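Local atomic coordinates of inositol monophosphatase family protein (Staphylococcus aureus, PDB entry 5I3S), a protein that probably hydrolyses inositol monophosphate or a related small phosphate ester, as a dimeric sugar-phosphatase-fold member of the inositol monophosphatase family. Residues A[11-22]-A[91-102]; A[107-115]-A[123-131]. All coordinates share one frame; numbering follows the deposited sequence.

Interaction 1: A[11-22]-A[91-102]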
loop_
_atom_site.group_PDB
_atom_site.type_symbol
_atom_site.label_atom_id
_atom_site.label_comp_id
_atom_site.label_asym_id
_atom_site.label_seq_id
_atom_site.Cartn_x
_atom_site.Cartn_y
_atom_site.Cartn_z
ATOM N N ILE A 11 2.877 24.843 -1.238
ATOM C CA ILE A 11 2.413 23.460 -1.455
ATOM C C ILE A 11 1.275 23.112 -0.469
ATOM O O ILE A 11 0.293 22.484 -0.859
ATOM C CB ILE A 11 3.581 22.448 -1.474
ATOM C CG1 ILE A 11 3.148 21.132 -2.106
ATOM C CG2 ILE A 11 4.194 22.264 -0.099
ATOM C CD1 ILE A 11 4.299 20.148 -2.266
ATOM N N GLN A 12 1.412 23.566 0.778
ATOM C CA GLN A 12 0.403 23.373 1.819
ATOM C C GLN A 12 -0.910 24.078 1.476
ATOM O O GLN A 12 -1.986 23.502 1.563
ATOM C CB GLN A 12 0.935 23.835 3.165
ATOM C CG GLN A 12 1.918 22.858 3.746
ATOM C CD GLN A 12 2.677 23.414 4.951
ATOM O OE1 GLN A 12 3.599 24.241 4.813
ATOM N NE2 GLN A 12 2.318 22.947 6.132
ATOM N N GLU A 13 -0.797 25.295 0.999
ATOM C CA GLU A 13 -1.948 26.066 0.609
ATOM C C GLU A 13 -2.656 25.442 -0.619
ATOM O O GLU A 13 -3.898 25.350 -0.653
ATOM C CB GLU A 13 -1.483 27.531 0.417
ATOM C CG GLU A 13 -2.573 28.585 0.241
ATOM C CD GLU A 13 -3.704 28.457 1.221
ATOM O OE1 GLU A 13 -3.436 28.394 2.439
ATOM O OE2 GLU A 13 -4.864 28.391 0.750
ATOM N N ALA A 14 -1.876 24.981 -1.604
ATOM C CA ALA A 14 -2.406 24.194 -2.739
ATOM C C ALA A 14 -3.106 22.918 -2.257
ATOM O O ALA A 14 -4.056 22.473 -2.876
ATOM C CB ALA A 14 -1.306 23.839 -3.716
ATOM N N GLY A 15 -2.641 22.323 -1.156
ATOM C CA GLY A 15 -3.334 21.156 -0.574
ATOM C C GLY A 15 -4.738 21.515 -0.083
ATOM O O GLY A 15 -5.709 20.827 -0.399
ATOM N N ILE A 16 -4.835 22.632 0.658
ATOM C CA ILE A 16 -6.125 23.149 1.114
ATOM C C ILE A 16 -7.118 23.371 -0.029
ATOM O O ILE A 16 -8.295 23.046 0.095
ATOM C CB ILE A 16 -5.937 24.395 2.005
ATOM C CG1 ILE A 16 -5.364 23.931 3.344
ATOM C CG2 ILE A 16 -7.239 25.158 2.223
ATOM C CD1 ILE A 16 -5.023 25.026 4.319
ATOM N N ARG A 17 -6.636 23.895 -1.143
ATOM C CA ARG A 17 -7.491 24.048 -2.322
ATOM C C ARG A 17 -7.902 22.744 -2.982
ATOM O O ARG A 17 -8.997 22.696 -3.541
ATOM C CB ARG A 17 -6.847 24.967 -3.340
ATOM C CG ARG A 17 -6.722 26.368 -2.787
ATOM C CD ARG A 17 -5.751 27.193 -3.605
ATOM N NE ARG A 17 -6.302 27.577 -4.911
ATOM C CZ ARG A 17 -6.555 28.830 -5.319
ATOM N NH1 ARG A 17 -6.330 29.894 -4.544
ATOM N NH2 ARG A 17 -7.047 29.021 -6.531
ATOM N N ILE A 18 -7.048 21.710 -2.925
ATOM C CA ILE A 18 -7.470 20.369 -3.359
ATOM C C ILE A 18 -8.646 19.830 -2.513
ATOM O O ILE A 18 -9.639 19.401 -3.075
ATOM C CB ILE A 18 -6.315 19.316 -3.402
ATOM C CG1 ILE A 18 -5.395 19.628 -4.568
ATOM C CG2 ILE A 18 -6.856 17.896 -3.557
ATOM C CD1 ILE A 18 -4.278 18.632 -4.790
ATOM N N LYS A 19 -8.543 19.902 -1.186
ATOM C CA LYS A 19 -9.665 19.449 -0.303
ATOM C C LYS A 19 -10.968 20.264 -0.513
ATOM O O LYS A 19 -12.057 19.712 -0.492
ATOM C CB LYS A 19 -9.268 19.421 1.189
ATOM C CG LYS A 19 -7.929 18.734 1.450
ATOM C CD LYS A 19 -7.874 17.841 2.687
ATOM C CE LYS A 19 -8.110 18.571 4.005
ATOM N NZ LYS A 19 -7.447 19.899 4.114
ATOM N N GLN A 20 -10.845 21.565 -0.733
ATOM C CA GLN A 20 -12.000 22.401 -1.074
ATOM C C GLN A 20 -12.699 21.963 -2.361
ATOM O O GLN A 20 -13.937 21.917 -2.392
ATOM C CB GLN A 20 -11.604 23.878 -1.201
ATOM C CG GLN A 20 -11.528 24.569 0.136
ATOM C CD GLN A 20 -10.822 25.912 0.078
ATOM O OE1 GLN A 20 -10.553 26.472 -0.992
ATOM N NE2 GLN A 20 -10.509 26.431 1.242
ATOM N N LEU A 21 -11.916 21.656 -3.400
ATOM C CA LEU A 21 -12.494 21.165 -4.639
ATOM C C LEU A 21 -13.181 19.807 -4.455
ATOM O O LEU A 21 -14.290 19.596 -4.982
ATOM C CB LEU A 21 -11.488 21.195 -5.804
ATOM C CG LEU A 21 -11.192 22.635 -6.292
ATOM C CD1 LEU A 21 -9.938 22.728 -7.143
ATOM C CD2 LEU A 21 -12.351 23.256 -7.063
ATOM N N MET A 22 -12.560 18.910 -3.684
ATOM C CA MET A 22 -13.164 17.622 -3.405
ATOM C C MET A 22 -14.480 17.784 -2.635
ATOM O O MET A 22 -15.475 17.146 -2.989
ATOM C CB MET A 22 -12.212 16.709 -2.639
ATOM C CG MET A 22 -11.005 16.245 -3.454
ATOM S SD MET A 22 -9.674 15.653 -2.397
ATOM C CE MET A 22 -10.355 14.066 -1.849
ATOM N N PHE A 91 -6.314 8.993 -5.938
ATOM C CA PHE A 91 -7.266 10.046 -5.847
ATOM C C PHE A 91 -8.663 9.630 -6.376
ATOM O O PHE A 91 -9.676 9.822 -5.677
ATOM C CB PHE A 91 -6.734 11.276 -6.584
ATOM C CG PHE A 91 -7.664 12.453 -6.572
ATOM C CD1 PHE A 91 -7.349 13.573 -5.839
ATOM C CD2 PHE A 91 -8.861 12.442 -7.322
ATOM C CE1 PHE A 91 -8.188 14.678 -5.846
ATOM C CE2 PHE A 91 -9.705 13.543 -7.334
ATOM C CZ PHE A 91 -9.362 14.667 -6.600
ATOM N N VAL A 92 -8.733 9.085 -7.588
ATOM C CA VAL A 92 -10.044 8.740 -8.148
ATOM C C VAL A 92 -10.731 7.665 -7.314
ATOM O O VAL A 92 -11.890 7.853 -6.942
ATOM C CB VAL A 92 -9.951 8.312 -9.631
ATOM C CG1 VAL A 92 -11.261 7.694 -10.157
ATOM C CG2 VAL A 92 -9.584 9.521 -10.471
ATOM N N HIS A 93 -10.023 6.583 -6.981
ATOM C CA HIS A 93 -10.648 5.438 -6.291
ATOM C C HIS A 93 -10.730 5.413 -4.770
ATOM O O HIS A 93 -11.622 4.752 -4.219
ATOM C CB HIS A 93 -9.981 4.137 -6.735
ATOM C CG HIS A 93 -10.360 3.755 -8.120
ATOM N ND1 HIS A 93 -11.343 2.833 -8.378
ATOM C CD2 HIS A 93 -9.959 4.234 -9.317
ATOM C CE1 HIS A 93 -11.487 2.712 -9.681
ATOM N NE2 HIS A 93 -10.666 3.562 -10.275
ATOM N N GLN A 94 -9.766 6.046 -4.111
ATOM C CA GLN A 94 -9.621 5.986 -2.655
ATOM C C GLN A 94 -9.815 7.336 -1.952
ATOM O O GLN A 94 -9.910 7.360 -0.723
ATOM C CB GLN A 94 -8.214 5.454 -2.336
ATOM C CG GLN A 94 -7.774 4.207 -3.097
ATOM C CD GLN A 94 -6.412 3.693 -2.616
ATOM O OE1 GLN A 94 -5.487 4.492 -2.359
ATOM N NE2 GLN A 94 -6.267 2.375 -2.505
ATOM N N GLN A 95 -9.785 8.452 -2.714
ATOM C CA GLN A 95 -9.837 9.810 -2.171
ATOM C C GLN A 95 -8.779 10.115 -1.105
ATOM O O GLN A 95 -9.044 10.868 -0.143
ATOM C CB GLN A 95 -11.245 10.155 -1.599
ATOM C CG GLN A 95 -12.372 10.046 -2.602
ATOM C CD GLN A 95 -12.732 8.578 -2.912
ATOM O OE1 GLN A 95 -12.822 7.726 -2.005
ATOM N NE2 GLN A 95 -12.946 8.277 -4.210
ATOM N N GLU A 96 -7.581 9.573 -1.316
ATOM C CA GLU A 96 -6.437 9.739 -0.442
ATOM C C GLU A 96 -5.297 8.922 -1.034
ATOM O O GLU A 96 -5.466 8.318 -2.097
ATOM C CB GLU A 96 -6.729 9.296 1.027
ATOM C CG GLU A 96 -7.017 7.817 1.194
ATOM C CD GLU A 96 -7.302 7.356 2.630
ATOM O OE1 GLU A 96 -7.458 6.119 2.800
ATOM O OE2 GLU A 96 -7.381 8.180 3.562
ATOM N N ASN A 97 -4.136 8.956 -0.371
ATOM C CA ASN A 97 -2.914 8.304 -0.827
ATOM C C ASN A 97 -2.358 8.852 -2.111
ATOM O O ASN A 97 -1.850 8.096 -2.952
ATOM C CB ASN A 97 -3.113 6.761 -0.875
ATOM C CG ASN A 97 -3.560 6.230 0.468
ATOM O OD1 ASN A 97 -3.089 6.693 1.517
ATOM N ND2 ASN A 97 -4.476 5.322 0.457
ATOM N N PHE A 98 -2.420 10.189 -2.222
ATOM C CA PHE A 98 -1.887 10.906 -3.359
ATOM C C PHE A 98 -1.170 12.132 -2.856
ATOM O O PHE A 98 -1.538 12.684 -1.832
ATOM C CB PHE A 98 -2.995 11.358 -4.314
ATOM C CG PHE A 98 -4.033 12.254 -3.672
ATOM C CD1 PHE A 98 -3.842 13.643 -3.593
ATOM C CD2 PHE A 98 -5.180 11.718 -3.163
ATOM C CE1 PHE A 98 -4.792 14.473 -3.012
ATOM C CE2 PHE A 98 -6.148 12.536 -2.582
ATOM C CZ PHE A 98 -5.954 13.911 -2.501
ATOM N N ALA A 99 -0.158 12.572 -3.586
ATOM C CA ALA A 99 0.652 13.703 -3.117
ATOM C C ALA A 99 0.779 14.813 -4.164
ATOM O O ALA A 99 0.720 14.538 -5.335
ATOM C CB ALA A 99 2.035 13.216 -2.703
ATOM N N ILE A 100 0.941 16.048 -3.723
ATOM C CA ILE A 100 1.551 17.047 -4.583
ATOM C C ILE A 100 3.068 16.938 -4.335
ATOM O O ILE A 100 3.495 16.724 -3.180
ATOM C CB ILE A 100 1.113 18.481 -4.265
ATOM C CG1 ILE A 100 -0.403 18.612 -4.121
ATOM C CG2 ILE A 100 1.647 19.439 -5.339
ATOM C CD1 ILE A 100 -0.835 19.853 -3.354
ATOM N N SER A 101 3.845 17.024 -5.420
ATOM C CA SER A 101 5.298 16.909 -5.395
ATOM C C SER A 101 5.972 18.081 -6.106
ATOM O O SER A 101 5.661 18.376 -7.233
ATOM C CB SER A 101 5.732 15.627 -6.120
ATOM O OG SER A 101 7.147 15.396 -6.038
ATOM N N ILE A 102 6.957 18.694 -5.468
ATOM C CA ILE A 102 7.636 19.875 -6.018
ATOM C C ILE A 102 9.093 19.661 -5.790
ATOM O O ILE A 102 9.508 19.455 -4.662
ATOM C CB ILE A 102 7.200 21.194 -5.314
ATOM C CG1 ILE A 102 5.824 21.628 -5.831
ATOM C CG2 ILE A 102 8.197 22.315 -5.520
ATOM C CD1 ILE A 102 5.210 22.807 -5.110
#
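Ile-11, Ala-14, Ile-18 and Met-22 of helix 2-24 pack on Phe-91, Phe-98, Ile-100 and Ile-102. The helix packs on the start of strand 99-106 and on the helix and loop that lead into it, in the sugar phosphatase fold. Segment 11-22 runs nearly opposite to strand 99-102 (151°).

Ile-11 and Ile-100 run alongside each other in opposite senses, Ile-11 CG1 against Ile-100 CG2. With Ile-11 CG1 anti to the backbone N (chi1 -163°), CD1 reaches over the strand and lies 3.6 Å from Ile-100 O. The same methyl also meets Ile-102 CD1. Ile-100 sends its own CD1 up to the helix backbone, 3.8 Å from Gly-15 N and beside Ala-14 CB. Ile-18 and Ile-100 meet tip to tip, CD1 to CD1 at 3.9 Å. The other branch of Ile-18, CG2, touches the Phe-91 ring at its edge and also reaches Phe-98 CE1.

The two rings pack on each other. Phe-91 CD1 sits over the centre of the Phe-98 ring, 3.5 Å above its plane. Thr-45 of helix 37-56 packs on Ile-18, and Met-119 on Phe-98.

Met-22 closes the far end with a Met-aromatic contact to each ring. Met-22 SD approaches both obliquely, 4.8 Å from the centroid of the Phe-91 ring. The chain bends at chi3 (73°), and Met-22 CE ends 3.9 Å from Gln-95 O.

Interaction 2: A[107-115]-A[123-131]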
loop_
_atom_site.group_PDB
_atom_site.type_symbol
_atom_site.label_atom_id
_atom_site.label_comp_id
_atom_site.label_asym_id
_atom_site.label_seq_id
_atom_site.Cartn_x
_atom_site.Cartn_y
_atom_site.Cartn_z
ATOM N N ASP A 107 20.285 25.888 -11.665
ATOM C CA ASP A 107 21.346 25.664 -12.652
ATOM C C ASP A 107 21.665 24.196 -12.760
ATOM O O ASP A 107 22.832 23.806 -12.692
ATOM C CB ASP A 107 22.602 26.497 -12.317
ATOM C CG ASP A 107 22.383 28.014 -12.553
ATOM O OD1 ASP A 107 22.056 28.409 -13.695
ATOM O OD2 ASP A 107 22.518 28.799 -11.596
ATOM N N GLY A 108 20.609 23.385 -12.891
ATOM C CA GLY A 108 20.733 21.933 -13.050
ATOM C C GLY A 108 20.881 21.130 -11.767
ATOM O O GLY A 108 20.797 19.904 -11.799
ATOM N N LYS A 109 21.041 21.819 -10.639
ATOM C CA LYS A 109 21.438 21.200 -9.381
ATOM C C LYS A 109 20.277 21.233 -8.357
ATOM O O LYS A 109 19.626 22.280 -8.201
ATOM C CB LYS A 109 22.697 21.902 -8.844
ATOM C CG LYS A 109 24.011 21.136 -9.081
ATOM C CD LYS A 109 24.433 20.315 -7.853
ATOM C CE LYS A 109 25.180 19.023 -8.192
ATOM N NZ LYS A 109 24.262 17.933 -8.654
ATOM N N PRO A 110 20.006 20.089 -7.671
ATOM C CA PRO A 110 18.978 19.999 -6.624
ATOM C C PRO A 110 19.082 21.028 -5.495
ATOM O O PRO A 110 20.115 21.086 -4.835
ATOM C CB PRO A 110 19.199 18.601 -6.031
ATOM C CG PRO A 110 19.881 17.822 -7.097
ATOM C CD PRO A 110 20.679 18.799 -7.900
ATOM N N TYR A 111 18.014 21.790 -5.237
ATOM C CA TYR A 111 17.989 22.739 -4.106
ATOM C C TYR A 111 17.047 22.233 -3.016
ATOM O O TYR A 111 17.451 22.084 -1.880
ATOM C CB TYR A 111 17.562 24.136 -4.586
ATOM C CG TYR A 111 17.194 25.182 -3.518
ATOM C CD1 TYR A 111 18.181 25.916 -2.825
ATOM C CD2 TYR A 111 15.863 25.493 -3.256
ATOM C CE1 TYR A 111 17.834 26.897 -1.882
ATOM C CE2 TYR A 111 15.508 26.456 -2.308
ATOM C CZ TYR A 111 16.486 27.165 -1.618
ATOM O OH TYR A 111 16.091 28.133 -0.660
ATOM N N ALA A 112 15.797 21.960 -3.355
ATOM C CA ALA A 112 14.825 21.560 -2.343
ATOM C C ALA A 112 13.821 20.569 -2.930
ATOM O O ALA A 112 13.560 20.624 -4.124
ATOM C CB ALA A 112 14.095 22.796 -1.819
ATOM N N GLY A 113 13.267 19.701 -2.087
ATOM C CA GLY A 113 12.159 18.829 -2.464
ATOM C C GLY A 113 11.010 18.728 -1.433
ATOM O O GLY A 113 11.234 18.814 -0.178
ATOM N N PHE A 114 9.798 18.523 -1.968
ATOM C CA PHE A 114 8.554 18.512 -1.204
ATOM C C PHE A 114 7.603 17.443 -1.715
ATOM O O PHE A 114 7.318 17.453 -2.894
ATOM C CB PHE A 114 7.830 19.877 -1.285
ATOM C CG PHE A 114 8.687 21.067 -0.892
ATOM C CD1 PHE A 114 8.699 21.539 0.406
ATOM C CD2 PHE A 114 9.475 21.728 -1.845
ATOM C CE1 PHE A 114 9.481 22.640 0.764
ATOM C CE2 PHE A 114 10.264 22.826 -1.502
ATOM C CZ PHE A 114 10.260 23.286 -0.195
ATOM N N VAL A 115 7.132 16.532 -0.846
ATOM C CA VAL A 115 5.986 15.670 -1.179
ATOM C C VAL A 115 4.922 15.754 -0.069
ATOM O O VAL A 115 5.183 15.444 1.092
ATOM C CB VAL A 115 6.331 14.221 -1.691
ATOM C CG1 VAL A 115 7.791 14.010 -2.019
ATOM C CG2 VAL A 115 5.880 13.129 -0.819
ATOM N N LEU A 123 3.625 16.742 5.276
ATOM C CA LEU A 123 4.500 17.305 4.283
ATOM C C LEU A 123 5.843 16.722 4.546
ATOM O O LEU A 123 6.389 16.931 5.624
ATOM C CB LEU A 123 4.579 18.802 4.452
ATOM C CG LEU A 123 5.598 19.531 3.560
ATOM C CD1 LEU A 123 5.184 19.457 2.112
ATOM C CD2 LEU A 123 5.706 20.963 3.992
ATOM N N TYR A 124 6.379 15.976 3.572
ATOM C CA TYR A 124 7.784 15.581 3.630
ATOM C C TYR A 124 8.590 16.643 2.883
ATOM O O TYR A 124 8.186 17.114 1.829
ATOM C CB TYR A 124 8.000 14.170 3.068
ATOM C CG TYR A 124 7.068 13.098 3.721
ATOM C CD1 TYR A 124 7.485 12.362 4.827
ATOM C CD2 TYR A 124 5.809 12.834 3.193
ATOM C CE1 TYR A 124 6.651 11.415 5.431
ATOM C CE2 TYR A 124 4.975 11.890 3.760
ATOM C CZ TYR A 124 5.386 11.182 4.869
ATOM O OH TYR A 124 4.552 10.270 5.431
ATOM N N HIS A 125 9.743 16.997 3.418
ATOM C CA HIS A 125 10.515 18.103 2.896
ATOM C C HIS A 125 11.983 18.084 3.360
ATOM O O HIS A 125 12.347 17.451 4.369
ATOM C CB HIS A 125 9.819 19.459 3.197
ATOM C CG HIS A 125 9.696 19.756 4.653
ATOM N ND1 HIS A 125 10.385 20.781 5.268
ATOM C CD2 HIS A 125 8.971 19.151 5.625
ATOM C CE1 HIS A 125 10.096 20.780 6.563
ATOM N NE2 HIS A 125 9.235 19.809 6.799
ATOM N N ALA A 126 12.810 18.770 2.572
ATOM C CA ALA A 126 14.278 18.691 2.661
ATOM C C ALA A 126 14.865 19.806 1.816
ATOM O O ALA A 126 14.403 20.049 0.695
ATOM C CB ALA A 126 14.760 17.357 2.144
ATOM N N LYS A 127 15.810 20.541 2.363
ATOM C CA LYS A 127 16.589 21.474 1.553
ATOM C C LYS A 127 17.881 20.759 1.400
ATOM O O LYS A 127 18.339 20.182 2.375
ATOM C CB LYS A 127 16.745 22.832 2.249
ATOM C CG LYS A 127 17.747 23.773 1.589
ATOM C CD LYS A 127 17.695 25.186 2.163
ATOM C CE LYS A 127 18.984 26.000 1.923
ATOM N NZ LYS A 127 19.800 25.646 0.720
ATOM N N VAL A 128 18.447 20.723 0.193
ATOM C CA VAL A 128 19.738 20.010 -0.012
ATOM C C VAL A 128 20.755 20.483 1.057
ATOM O O VAL A 128 20.890 21.682 1.289
ATOM C CB VAL A 128 20.303 20.137 -1.467
ATOM C CG1 VAL A 128 20.769 21.548 -1.732
ATOM C CG2 VAL A 128 21.481 19.192 -1.688
ATOM N N GLY A 129 21.430 19.546 1.723
ATOM C CA GLY A 129 22.402 19.876 2.795
ATOM C C GLY A 129 21.884 20.020 4.233
ATOM O O GLY A 129 22.667 19.956 5.174
ATOM N N GLU A 130 20.568 20.188 4.412
ATOM C CA GLU A 130 19.982 20.517 5.732
ATOM C C GLU A 130 19.091 19.462 6.388
ATOM O O GLU A 130 18.406 19.778 7.374
ATOM C CB GLU A 130 19.200 21.815 5.656
ATOM C CG GLU A 130 19.921 22.916 4.913
ATOM C CD GLU A 130 19.839 24.249 5.602
ATOM O OE1 GLU A 130 18.913 24.468 6.425
ATOM O OE2 GLU A 130 20.708 25.088 5.302
ATOM N N GLY A 131 19.110 18.227 5.882
ATOM C CA GLY A 131 18.285 17.139 6.444
ATOM C C GLY A 131 16.866 17.115 5.895
ATOM O O GLY A 131 16.393 18.070 5.274
#
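Val-128, just past the end of strand 122-127, bonds to Tyr-111 of strand 109-117; the two strands form an antiparallel beta hairpin. Val-128 N donates to Tyr-111 O at 2.7 Å, and the bond is nearly straight (172°). Further along, Gly-113 and Ala-126 form a hydrogen-bonded pair. Gly-113 N gives a good bond to Ala-126 O at 3.0 Å, but the return bond from Ala-126 N to Gly-113 O is weak, bent to 130°. Gly-113 O also receives a CA-H...O contact from His-125 CA at 3.2 Å. Val-115 and Tyr-124 are bonded both ways. Val-115 N reaches Tyr-124 O at 2.9 Å, and Tyr-124 N reaches Val-115 O at 2.8 Å. In each of these two bonds the donor is tilted from the carbonyl plane. Val-115 O also lies at the edge of the Tyr-124 ring, near its plane.

Phe-114 and His-125 form a non-hydrogen-bonded pair, with Phe-114 CD1 3.7 Å from His-125 CB. His-125 CG sits between the backbone N and the carbonyl carbon (chi1 63°). This turns the ring off strand 109-117, and ND1 hydrogen-bonds with Tyr-4 OH and NE2 with Gly-135 O. Lys-127 NZ lies oblique to the Tyr-111 ring, 3.5 Å from Tyr-111 CE1.

After the strand, Lys-127 to Glu-130 make a type II turn, closed by Glu-130 N to Lys-127 O. Glu-218 accepts from Gly-129 N and Gly-131 N. On the other edge of strand 109-117, Tyr-111 and Ala-112 both face Ile-104 of strand 99-106 in a classic beta bulge. Helix 2-24 packs on Phe-114 and Leu-123. On the other face of the sheet, Val-115 and Tyr-124 pack on helices 184-193 and 206-218.

Overall arrangement
Interactions 1 and 2 meet in one mixed sheet, with centres about 20 Å apart. Strands 99-106 and 109-117 are neighbours there, and Ile-102 O lies 2.9 Å from Phe-114 N, a probable hydrogen bond. Ile-11 of interaction 1 also packs on the hairpin. Its CD1 is 3.7 Å from Phe-114 CB, and its CG2 is equally close to Leu-123 CD1. Within segment 91-102, His-93, Gln-94 and Glu-96 hydrogen-bond to the second subunit, whereas interaction 2 touches no other chain of the assembly. Ala-99 and Ser-101 pair through their backbones with Asp-86 and Asp-83, aspartates of the family's DPxDGT motif. In relatives this motif binds the catalytic metals, so interaction 1 probably lies beside the active site.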